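Local coordinates for putative peptide ABC-transport system periplasmic peptide-binding protein (Campylobacter jejuni, PDB 4OEU) that binds a nickel(II)-histidine complex and, as a periplasmic solute-binding protein, probably hands its cargo to an ABC transporter for import, at residues A[332-337]-A[376-381]; A[382-387]-A[478-483]; A[62-67]-A[115-120]; A[101-106]-A[124-129]. One frame throughout, in Å; residues are numbered along the deposited sequence.

From the N terminus, 62-67 opens interaction 3 and 101-106 opens interaction 4; the strand partner 115-120 then closes the first before 124-129 closes the second, so the two loops cross. They touch each other through Tyr63 and Ile120, which pack on Phe129, and so tie a five-stranded antiparallel sheet to the loops flanking strands 107-112 and 117-122. Much later, 332-337 pairs with 376-381, closing interaction 1 before 382-387 opens interaction 2, so these two run in series along strand 379-384. Segment 478-483 closes the last loop near the centre of the chain, at the nickel site. Interactions 1 and 3 lie on opposite sides of that centre, about 47 Å apart between their own centres.

Interaction 1 (A[332-337]-A[376-381]); sequences EFEIWA and KVDSFL
Val377 rests on one face of the Trp336 indole, its CG1 3.4 Å from the centroid of the five-membered ring and almost on the ring normal, a CH-pi contact. A chi1 of -57° sets CG1 anti to the carbonyl carbon and over the indole, while CB itself packs on CD1; a compact beta-branched residue covers the ring well. The indole's rotation is held at its edge, where Trp336 NE1 donates, within the ring plane, to Glu334 OE1 at 3.1 Å. The residue after Val377, Asp378, accepts Glu334 N at OD2 through its anti lone pair, at 2.9 Å. This brings two carboxylates close, Glu334 OE1 lying 4.2 Å from Asp378 OD2, which may raise the proton affinity of one of them. Ser379, small enough to sit against the neighbouring strand, sends OG to Glu334 O at 2.7 Å, and the same OG lies at the edge of the Phe333 ring. Backbone bonds then take over: Trp336 N to Ser379 O at 3.0 Å and Leu381 N to Trp336 O at 2.9 Å. This is parallel pairing, and strand 329-338 also pairs in parallel with 361-367, to which helix 342-357 leads in a beta-alpha-beta crossover. Ile335 and Leu381 are among the aliphatic side chains that touch that helix. On the face shared by Trp336 and Phe380, Phe372 meets the indole, and Phe380 stacks on Tyr374 and touches the bound histidine. Further out, Asn250 makes a weak hydrogen bond to Asp378 OD1, and Asn247 holds Val377 O.

Interaction 2 (A[382-387]-A[478-483]); sequences IGWGSP and LGHHGV. With NI (nickel (II) ion), chain C; HIS (histidine), chain D.
His480 lays one face of its imidazole against the backbone of Trp384, whose CA lies 3.9 Å from the ring centroid in a CH-pi contact, while His481 CD2 lies over the opposite face. With CG anti to the backbone N (chi1 178°), the ring reaches across to nickel, which NE2 of His480 binds at 2.1 Å. The next residue adds a second ligand, His481 NE2 at 2.2 Å. Backbone bonds from Gly482 N to Gly479 O and from Gly479 N to Val483 O fold 479-483 into a tight turn, which probably helps two successive imidazoles converge on one metal. A bound histidine ligand, not part of the chain, chelates the ion through three atoms, N at 1.9 Å together with O and ND1, and His26 brings the number of ligand atoms to six. The site lies near the centre of the chain, consistent with the ligand cleft between the lobes of a periplasmic binding protein. Gly383, having no side chain, lets His480 come up against its backbone, and its N donates to OXT of the bound histidine at 2.9 Å. Trp384 offers an indole face to the ligand's amino end, CZ3 lying 3.6 Å from the bound histidine's N. Behind the metal ligands, His480 ND1 is hydrogen-bonded to Asp240 and His481 ND1 to Glu12; these carboxylates orient the rings and probably make the NE2 atoms better donors to nickel. Arg344 bonds to the bound histidine as well. Away from the metal, a weak hydrogen bond of 2.8 Å joins His480 N to Gly385 O, and Pro387 CD packs 3.6 Å from Gly479 CA.

Interaction 3 (A[62-67]-A[115-120]); sequences VYDIFL and PSHVKI
Val62 comes just before the first pair and lays CG1 across the lysine chain of Lys119, 3.9 Å from Lys119 NZ. Tyr63 follows in a hydrogen-bonded pair with Ile120: its N meets Ile120 O at 2.6 Å in an almost straight bond, and Tyr63 O accepts Ile120 N in return. The CB atoms of this pair touch, while the ring of Tyr63 leads away to an edge-to-face contact with Phe129. Asp64 turns to the other side of the sheet, where OD1 is gripped twice. Lys119 NZ forms a salt bridge to it at 3.0 Å on the syn lone pair, and His117 NE2 donates at 3.0 Å from the anti side, 28° out of the carboxylate plane. Lys119 gets there by folding back, chi3 (-76°) and chi4 (-64°) both bent, so its ammonium also makes a weak bond to OD2. A doubly held carboxylate of this kind would be expected to stay ionised. Ile65 pairs with Val118 through two backbone bonds and rests CG1 3.9 Å from Ile120 CD1. Phe66, back on the Asp64 side, sets CE1 over the centre of the His117 ring, 3.6 Å from its CE1, so the imidazole is held at its face as well as at its edge. Leu67 closes the pairing with N to Ser116 O at 2.8 Å. Leu67, Val118 and Ile120 give helix 81-92 an apolar surface, while the other face carries Asp64, His117 and Lys119 with the ring of Phe66 among them: two antiparallel neighbours within a five-stranded sheet.

Interaction 4 (A[101-106]-A[124-129]); sequences YVNFED and KPYPAF
Phe104 brings CD1 to the edge of the Phe129 ring, in its plane; the two side chains cross at about a right angle, with Phe104 CE1 3.9 Å from Phe129 CE1. The Tyr126 ring has Ala128 CB over one face, and Asn103 O comes in obliquely to within 3.3 Å of its CE2. Beyond the ring, Tyr126 OH stands 3.2 Å from Asn103 OD1, the amide plane turned 30° from that of the ring. Tyr126 reaches Asn103 because its CG is anti to the backbone N (chi1 -176°). A type I turn from Tyr126 to Phe129, closed by Phe129 N to Tyr126 O at 2.9 Å, brings both aromatic residues against 101-106 just as helix 129-132 begins. Proline at 127 suits the second position of such a turn. Where 101-106 ends and 124-129 begins, Asp106 lies beside Lys124, but Asp106 OD1 and Lys124 NZ remain 5.2 Å apart. No hydrogen bond joins the two segments: Tyr126 OH is tied to Asp391, ahead of helix 395-398, and Asp106 OD2 to Asn430, just past helix 419-429, so aromatic and van der Waals contact carries the join while the polar ends bond outside it.

Interaction 1 (A[332-337]-A[376-381])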
# COMPACT_ATOMS: atom_id res chain seq x y z
N GLU A 332 -7.53 27.18 12.82
CA GLU A 332 -8.14 26.88 11.54
C GLU A 332 -7.16 26.13 10.64
O GLU A 332 -5.96 26.43 10.64
CB GLU A 332 -8.61 28.18 10.87
CG GLU A 332 -9.41 27.98 9.60
CD GLU A 332 -10.07 29.26 9.14
OE1 GLU A 332 -9.63 30.35 9.57
OE2 GLU A 332 -11.03 29.19 8.34
N PHE A 333 -7.65 25.13 9.92
CA PHE A 333 -6.86 24.44 8.90
C PHE A 333 -7.78 23.73 7.91
O PHE A 333 -8.99 23.66 8.13
CB PHE A 333 -5.88 23.45 9.55
CG PHE A 333 -6.54 22.38 10.36
CD1 PHE A 333 -6.91 21.17 9.79
CD2 PHE A 333 -6.79 22.57 11.72
CE1 PHE A 333 -7.51 20.18 10.55
CE2 PHE A 333 -7.39 21.59 12.48
CZ PHE A 333 -7.75 20.39 11.89
N GLU A 334 -7.21 23.21 6.83
CA GLU A 334 -7.99 22.55 5.78
C GLU A 334 -7.90 21.02 5.85
O GLU A 334 -6.89 20.47 6.30
CB GLU A 334 -7.55 23.01 4.39
CG GLU A 334 -7.87 24.47 4.05
CD GLU A 334 -6.82 25.10 3.15
OE1 GLU A 334 -6.06 24.35 2.50
OE2 GLU A 334 -6.75 26.35 3.08
N ILE A 335 -8.97 20.36 5.44
CA ILE A 335 -8.99 18.90 5.31
C ILE A 335 -9.15 18.53 3.83
O ILE A 335 -10.19 18.80 3.22
CB ILE A 335 -10.13 18.27 6.13
CG1 ILE A 335 -9.99 18.63 7.61
CG2 ILE A 335 -10.13 16.76 5.99
CD1 ILE A 335 -11.16 18.18 8.44
N TRP A 336 -8.12 17.92 3.25
CA TRP A 336 -8.17 17.56 1.84
C TRP A 336 -8.54 16.10 1.65
O TRP A 336 -8.06 15.21 2.36
CB TRP A 336 -6.83 17.85 1.17
CG TRP A 336 -6.58 19.31 0.97
CD1 TRP A 336 -6.42 20.25 1.93
CD2 TRP A 336 -6.43 19.98 -0.29
NE1 TRP A 336 -6.20 21.48 1.35
CE2 TRP A 336 -6.20 21.34 -0.01
CE3 TRP A 336 -6.48 19.57 -1.62
CZ2 TRP A 336 -6.02 22.29 -1.02
CZ3 TRP A 336 -6.30 20.51 -2.62
CH2 TRP A 336 -6.07 21.86 -2.32
N ALA A 337 -9.41 15.86 0.68
CA ALA A 337 -9.81 14.50 0.34
C ALA A 337 -9.86 14.34 -1.17
O ALA A 337 -10.18 15.29 -1.90
CB ALA A 337 -11.15 14.16 0.95
N LYS A 376 1.71 18.92 1.06
CA LYS A 376 1.77 20.36 1.33
C LYS A 376 0.47 20.93 1.87
O LYS A 376 0.39 22.13 2.15
CB LYS A 376 2.16 21.15 0.07
CG LYS A 376 3.50 20.75 -0.55
CD LYS A 376 4.66 21.27 0.28
CE LYS A 376 6.00 20.78 -0.28
NZ LYS A 376 6.24 21.29 -1.66
N VAL A 377 -0.55 20.10 2.05
CA VAL A 377 -1.82 20.58 2.58
C VAL A 377 -1.83 20.43 4.10
O VAL A 377 -1.00 19.69 4.64
CB VAL A 377 -3.02 19.83 1.97
CG1 VAL A 377 -3.01 19.95 0.45
CG2 VAL A 377 -3.01 18.37 2.39
N ASP A 378 -2.73 21.14 4.78
CA ASP A 378 -2.75 21.15 6.24
C ASP A 378 -2.98 19.75 6.79
O ASP A 378 -2.29 19.32 7.71
CB ASP A 378 -3.84 22.08 6.78
CG ASP A 378 -3.56 23.54 6.50
OD1 ASP A 378 -2.37 23.92 6.39
OD2 ASP A 378 -4.54 24.31 6.40
N SER A 379 -3.96 19.05 6.23
CA SER A 379 -4.27 17.69 6.67
C SER A 379 -4.89 16.96 5.49
O SER A 379 -5.42 17.59 4.58
CB SER A 379 -5.20 17.70 7.89
OG SER A 379 -6.50 18.09 7.53
N PHE A 380 -4.81 15.64 5.51
CA PHE A 380 -5.15 14.84 4.34
C PHE A 380 -5.77 13.52 4.75
O PHE A 380 -5.27 12.83 5.64
CB PHE A 380 -3.89 14.61 3.49
CG PHE A 380 -4.08 13.70 2.30
CD1 PHE A 380 -4.83 14.10 1.20
CD2 PHE A 380 -3.43 12.47 2.25
CE1 PHE A 380 -4.97 13.27 0.09
CE2 PHE A 380 -3.57 11.64 1.15
CZ PHE A 380 -4.34 12.03 0.07
N LEU A 381 -6.89 13.18 4.12
CA LEU A 381 -7.48 11.89 4.42
C LEU A 381 -6.72 10.78 3.69
O LEU A 381 -6.96 10.50 2.50
CB LEU A 381 -8.95 11.88 4.05
CG LEU A 381 -9.61 10.97 5.08
CD1 LEU A 381 -9.69 11.65 6.45
CD2 LEU A 381 -10.95 10.63 4.60

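Interaction 2 (A[382-387]-A[478-483])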
# COMPACT_ATOMS: atom_id res chain seq x y z
N ILE A 382 -5.83 10.15 4.43
CA ILE A 382 -4.82 9.27 3.89
C ILE A 382 -5.21 7.81 4.10
O ILE A 382 -6.17 7.51 4.82
CB ILE A 382 -3.45 9.54 4.54
CG1 ILE A 382 -2.30 9.09 3.64
CG2 ILE A 382 -3.38 8.89 5.91
CD1 ILE A 382 -0.98 9.74 3.99
N GLY A 383 -4.47 6.92 3.43
CA GLY A 383 -4.61 5.49 3.62
C GLY A 383 -3.30 4.74 3.39
O GLY A 383 -2.48 5.16 2.57
N TRP A 384 -3.12 3.65 4.13
CA TRP A 384 -1.97 2.75 3.98
C TRP A 384 -2.36 1.36 4.47
O TRP A 384 -3.43 1.17 5.03
CB TRP A 384 -0.76 3.23 4.77
CG TRP A 384 -0.14 4.52 4.32
CD1 TRP A 384 -0.18 5.72 4.98
CD2 TRP A 384 0.62 4.74 3.14
NE1 TRP A 384 0.52 6.67 4.28
CE2 TRP A 384 1.02 6.10 3.14
CE3 TRP A 384 1.01 3.93 2.07
CZ2 TRP A 384 1.77 6.66 2.11
CZ3 TRP A 384 1.77 4.49 1.05
CH2 TRP A 384 2.14 5.84 1.08
N GLY A 385 -1.46 0.40 4.29
CA GLY A 385 -1.65 -0.90 4.91
C GLY A 385 -1.17 -2.06 4.06
O GLY A 385 -1.51 -2.17 2.88
N SER A 386 -0.40 -2.94 4.69
CA SER A 386 0.15 -4.11 4.01
C SER A 386 -0.12 -5.38 4.81
O SER A 386 0.03 -5.40 6.03
CB SER A 386 1.66 -3.94 3.80
OG SER A 386 2.24 -5.16 3.37
N PRO A 387 -0.51 -6.45 4.10
CA PRO A 387 -0.71 -7.77 4.70
C PRO A 387 0.61 -8.53 4.84
O PRO A 387 0.62 -9.65 5.33
CB PRO A 387 -1.64 -8.47 3.71
CG PRO A 387 -1.26 -7.87 2.38
CD PRO A 387 -0.85 -6.44 2.67
N LEU A 478 -6.17 -8.47 1.57
CA LEU A 478 -5.74 -7.48 0.59
C LEU A 478 -4.87 -6.42 1.23
O LEU A 478 -4.83 -6.29 2.46
CB LEU A 478 -6.96 -6.83 -0.08
CG LEU A 478 -7.94 -7.76 -0.80
CD1 LEU A 478 -9.03 -6.98 -1.52
CD2 LEU A 478 -7.20 -8.65 -1.78
N GLY A 479 -4.13 -5.68 0.40
CA GLY A 479 -3.36 -4.55 0.86
C GLY A 479 -4.07 -3.23 0.60
O GLY A 479 -5.26 -3.20 0.28
N HIS A 480 -3.31 -2.14 0.71
CA HIS A 480 -3.79 -0.78 0.49
C HIS A 480 -4.43 -0.62 -0.90
O HIS A 480 -3.89 -1.10 -1.90
CB HIS A 480 -2.61 0.18 0.70
CG HIS A 480 -2.93 1.62 0.45
ND1 HIS A 480 -4.04 2.24 1.00
CD2 HIS A 480 -2.27 2.57 -0.24
CE1 HIS A 480 -4.06 3.51 0.62
NE2 HIS A 480 -2.99 3.74 -0.12
N HIS A 481 -5.60 0.04 -0.94
CA HIS A 481 -6.42 0.20 -2.16
C HIS A 481 -6.97 -1.13 -2.69
O HIS A 481 -7.52 -1.18 -3.79
CB HIS A 481 -5.65 0.88 -3.30
CG HIS A 481 -5.27 2.30 -3.03
ND1 HIS A 481 -6.20 3.33 -3.02
CD2 HIS A 481 -4.07 2.87 -2.80
CE1 HIS A 481 -5.57 4.47 -2.78
NE2 HIS A 481 -4.28 4.22 -2.64
N GLY A 482 -6.82 -2.20 -1.92
CA GLY A 482 -7.29 -3.49 -2.39
C GLY A 482 -6.30 -4.17 -3.31
O GLY A 482 -6.60 -5.21 -3.90
N VAL A 483 -5.10 -3.60 -3.43
CA VAL A 483 -4.04 -4.21 -4.22
C VAL A 483 -3.81 -5.65 -3.76
O VAL A 483 -3.68 -5.92 -2.56
CB VAL A 483 -2.72 -3.42 -4.12
CG1 VAL A 483 -1.56 -4.23 -4.68
CG2 VAL A 483 -2.84 -2.08 -4.84
NI NI C . -2.62 5.19 -1.55
N HIS D . -1.33 5.86 -0.28
CA HIS D . -1.77 7.18 0.16
C HIS D . -3.28 7.23 0.29
O HIS D . -3.96 6.33 -0.20
CB HIS D . -1.32 8.25 -0.85
CG HIS D . -1.98 8.14 -2.18
ND1 HIS D . -2.35 6.92 -2.74
CD2 HIS D . -2.34 9.07 -3.09
CE1 HIS D . -2.89 7.12 -3.92
NE2 HIS D . -2.91 8.42 -4.16
OXT HIS D . -3.86 8.17 0.84

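Interaction 3 (A[62-67]-A[115-120])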
# COMPACT_ATOMS: atom_id res chain seq x y z
N VAL A 62 23.35 -14.40 6.04
CA VAL A 62 23.68 -15.04 4.77
C VAL A 62 22.49 -15.80 4.21
O VAL A 62 21.93 -16.68 4.86
CB VAL A 62 24.88 -16.01 4.91
CG1 VAL A 62 25.06 -16.84 3.65
CG2 VAL A 62 26.15 -15.25 5.24
N TYR A 63 22.10 -15.43 2.99
CA TYR A 63 21.01 -16.09 2.28
C TYR A 63 21.54 -16.87 1.09
O TYR A 63 22.15 -16.29 0.18
CB TYR A 63 19.97 -15.07 1.81
CG TYR A 63 19.08 -14.52 2.90
CD1 TYR A 63 17.74 -14.90 2.99
CD2 TYR A 63 19.56 -13.60 3.82
CE1 TYR A 63 16.92 -14.39 3.98
CE2 TYR A 63 18.74 -13.09 4.81
CZ TYR A 63 17.43 -13.49 4.89
OH TYR A 63 16.62 -12.96 5.87
N ASP A 64 21.33 -18.18 1.10
CA ASP A 64 21.61 -19.00 -0.07
C ASP A 64 20.31 -19.26 -0.81
O ASP A 64 19.37 -19.84 -0.25
CB ASP A 64 22.30 -20.31 0.32
CG ASP A 64 23.76 -20.11 0.67
OD1 ASP A 64 24.57 -19.92 -0.26
OD2 ASP A 64 24.09 -20.14 1.87
N ILE A 65 20.24 -18.80 -2.06
CA ILE A 65 19.02 -18.90 -2.84
C ILE A 65 19.24 -19.80 -4.05
O ILE A 65 20.17 -19.59 -4.83
CB ILE A 65 18.55 -17.52 -3.33
CG1 ILE A 65 18.51 -16.50 -2.18
CG2 ILE A 65 17.22 -17.64 -4.03
CD1 ILE A 65 17.40 -16.73 -1.18
N PHE A 66 18.39 -20.81 -4.20
CA PHE A 66 18.48 -21.75 -5.31
C PHE A 66 17.37 -21.49 -6.32
O PHE A 66 16.19 -21.43 -5.95
CB PHE A 66 18.43 -23.19 -4.80
CG PHE A 66 19.45 -23.48 -3.74
CD1 PHE A 66 20.76 -23.80 -4.09
CD2 PHE A 66 19.12 -23.41 -2.39
CE1 PHE A 66 21.71 -24.06 -3.11
CE2 PHE A 66 20.06 -23.67 -1.41
CZ PHE A 66 21.36 -24.00 -1.78
N LEU A 67 17.74 -21.31 -7.58
CA LEU A 67 16.79 -20.87 -8.59
C LEU A 67 16.27 -22.02 -9.44
O LEU A 67 16.95 -23.02 -9.64
CB LEU A 67 17.43 -19.82 -9.50
CG LEU A 67 18.09 -18.65 -8.78
CD1 LEU A 67 18.77 -17.73 -9.77
CD2 LEU A 67 17.05 -17.87 -7.98
N PRO A 115 24.98 -20.81 -12.15
CA PRO A 115 23.82 -20.15 -12.76
C PRO A 115 22.46 -20.38 -12.07
O PRO A 115 21.49 -19.72 -12.44
CB PRO A 115 23.79 -20.73 -14.17
CG PRO A 115 25.21 -21.04 -14.46
CD PRO A 115 25.75 -21.57 -13.16
N SER A 116 22.41 -21.27 -11.08
CA SER A 116 21.17 -21.50 -10.34
C SER A 116 21.34 -21.30 -8.83
O SER A 116 20.48 -21.71 -8.05
CB SER A 116 20.65 -22.91 -10.61
OG SER A 116 20.07 -23.00 -11.91
N HIS A 117 22.42 -20.65 -8.43
CA HIS A 117 22.72 -20.48 -7.01
C HIS A 117 23.32 -19.10 -6.75
O HIS A 117 24.39 -18.77 -7.25
CB HIS A 117 23.69 -21.59 -6.54
CG HIS A 117 23.93 -21.60 -5.06
ND1 HIS A 117 24.80 -22.49 -4.46
CD2 HIS A 117 23.42 -20.85 -4.05
CE1 HIS A 117 24.82 -22.28 -3.15
NE2 HIS A 117 23.99 -21.29 -2.88
N VAL A 118 22.61 -18.31 -5.95
CA VAL A 118 23.05 -16.98 -5.58
C VAL A 118 23.21 -16.89 -4.06
O VAL A 118 22.37 -17.38 -3.31
CB VAL A 118 22.06 -15.90 -6.07
CG1 VAL A 118 22.23 -14.61 -5.30
CG2 VAL A 118 22.23 -15.67 -7.57
N LYS A 119 24.30 -16.26 -3.61
CA LYS A 119 24.52 -16.06 -2.18
C LYS A 119 24.45 -14.59 -1.80
O LYS A 119 25.23 -13.77 -2.27
CB LYS A 119 25.87 -16.64 -1.75
CG LYS A 119 26.13 -16.50 -0.25
CD LYS A 119 27.58 -16.80 0.11
CE LYS A 119 27.88 -18.29 0.08
NZ LYS A 119 27.09 -19.01 1.11
N ILE A 120 23.49 -14.26 -0.94
CA ILE A 120 23.30 -12.88 -0.51
C ILE A 120 23.78 -12.69 0.93
O ILE A 120 23.35 -13.41 1.84
CB ILE A 120 21.83 -12.47 -0.61
CG1 ILE A 120 21.29 -12.78 -2.01
CG2 ILE A 120 21.65 -10.99 -0.29
CD1 ILE A 120 19.77 -12.78 -2.10

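Interaction 4 (A[101-106]-A[124-129])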
# COMPACT_ATOMS: atom_id res chain seq x y z
N TYR A 101 14.15 0.88 -2.27
CA TYR A 101 15.54 0.92 -1.81
C TYR A 101 15.68 0.50 -0.34
O TYR A 101 16.64 -0.21 0.01
CB TYR A 101 16.11 2.33 -2.01
CG TYR A 101 17.44 2.60 -1.34
CD1 TYR A 101 18.64 2.33 -1.98
CD2 TYR A 101 17.50 3.17 -0.07
CE1 TYR A 101 19.86 2.59 -1.38
CE2 TYR A 101 18.71 3.43 0.55
CZ TYR A 101 19.88 3.15 -0.11
OH TYR A 101 21.09 3.41 0.51
N VAL A 102 14.75 0.91 0.51
CA VAL A 102 14.88 0.65 1.94
C VAL A 102 14.81 -0.84 2.27
O VAL A 102 15.28 -1.26 3.33
CB VAL A 102 13.81 1.39 2.77
CG1 VAL A 102 13.97 2.89 2.63
CG2 VAL A 102 12.40 0.95 2.37
N ASN A 103 14.22 -1.64 1.38
CA ASN A 103 14.13 -3.08 1.59
C ASN A 103 15.43 -3.79 1.24
O ASN A 103 15.57 -4.99 1.51
CB ASN A 103 13.00 -3.70 0.76
CG ASN A 103 11.63 -3.19 1.17
OD1 ASN A 103 11.48 -2.51 2.19
ND2 ASN A 103 10.62 -3.53 0.37
N PHE A 104 16.35 -3.07 0.62
CA PHE A 104 17.57 -3.69 0.15
C PHE A 104 18.84 -3.00 0.63
O PHE A 104 19.96 -3.42 0.29
CB PHE A 104 17.56 -3.75 -1.38
CG PHE A 104 16.51 -4.67 -1.93
CD1 PHE A 104 16.81 -6.00 -2.22
CD2 PHE A 104 15.22 -4.22 -2.16
CE1 PHE A 104 15.84 -6.85 -2.72
CE2 PHE A 104 14.25 -5.06 -2.66
CZ PHE A 104 14.55 -6.38 -2.94
N GLU A 105 18.69 -1.98 1.48
CA GLU A 105 19.83 -1.16 1.89
C GLU A 105 20.84 -1.90 2.76
O GLU A 105 22.02 -1.57 2.75
CB GLU A 105 19.34 0.10 2.62
CG GLU A 105 18.52 -0.18 3.87
CD GLU A 105 18.31 1.06 4.72
OE1 GLU A 105 18.69 2.18 4.29
OE2 GLU A 105 17.77 0.92 5.84
N ASP A 106 20.39 -2.91 3.50
CA ASP A 106 21.26 -3.62 4.43
C ASP A 106 22.09 -4.72 3.76
O ASP A 106 22.78 -5.49 4.44
CB ASP A 106 20.43 -4.20 5.58
CG ASP A 106 19.90 -3.13 6.52
OD1 ASP A 106 20.63 -2.14 6.76
OD2 ASP A 106 18.75 -3.25 7.01
N LYS A 124 23.45 -6.42 8.31
CA LYS A 124 22.66 -6.60 9.52
C LYS A 124 21.48 -7.48 9.16
O LYS A 124 21.08 -7.53 8.00
CB LYS A 124 22.19 -5.24 10.06
CG LYS A 124 23.30 -4.33 10.55
CD LYS A 124 22.76 -2.92 10.78
CE LYS A 124 23.88 -1.89 10.80
NZ LYS A 124 23.35 -0.49 10.81
N PRO A 125 20.88 -8.15 10.16
CA PRO A 125 19.71 -8.99 9.86
C PRO A 125 18.55 -8.17 9.29
O PRO A 125 18.36 -7.03 9.69
CB PRO A 125 19.33 -9.57 11.23
CG PRO A 125 20.57 -9.44 12.07
CD PRO A 125 21.28 -8.23 11.58
N TYR A 126 17.82 -8.75 8.34
CA TYR A 126 16.60 -8.13 7.81
C TYR A 126 15.59 -9.23 7.49
O TYR A 126 15.51 -9.68 6.35
CB TYR A 126 16.92 -7.30 6.57
CG TYR A 126 15.72 -6.55 6.02
CD1 TYR A 126 15.10 -5.56 6.76
CD2 TYR A 126 15.23 -6.83 4.76
CE1 TYR A 126 14.01 -4.86 6.27
CE2 TYR A 126 14.14 -6.14 4.25
CZ TYR A 126 13.53 -5.16 5.01
OH TYR A 126 12.44 -4.47 4.51
N PRO A 127 14.83 -9.68 8.51
CA PRO A 127 13.90 -10.82 8.40
C PRO A 127 12.77 -10.62 7.38
O PRO A 127 12.09 -11.59 7.03
CB PRO A 127 13.32 -10.95 9.82
CG PRO A 127 13.55 -9.61 10.46
CD PRO A 127 14.83 -9.10 9.87
N ALA A 128 12.58 -9.39 6.90
CA ALA A 128 11.56 -9.15 5.88
C ALA A 128 12.12 -9.42 4.48
O ALA A 128 11.42 -9.25 3.48
CB ALA A 128 11.04 -7.72 5.97
N PHE A 129 13.38 -9.84 4.42
CA PHE A 129 14.08 -9.97 3.14
C PHE A 129 13.35 -10.89 2.16
O PHE A 129 13.18 -10.54 0.99
CB PHE A 129 15.51 -10.48 3.36
CG PHE A 129 16.41 -10.29 2.18
CD1 PHE A 129 16.22 -9.22 1.31
CD2 PHE A 129 17.45 -11.17 1.94
CE1 PHE A 129 17.05 -9.03 0.23
CE2 PHE A 129 18.29 -10.99 0.85
CZ PHE A 129 18.09 -9.92 -0.00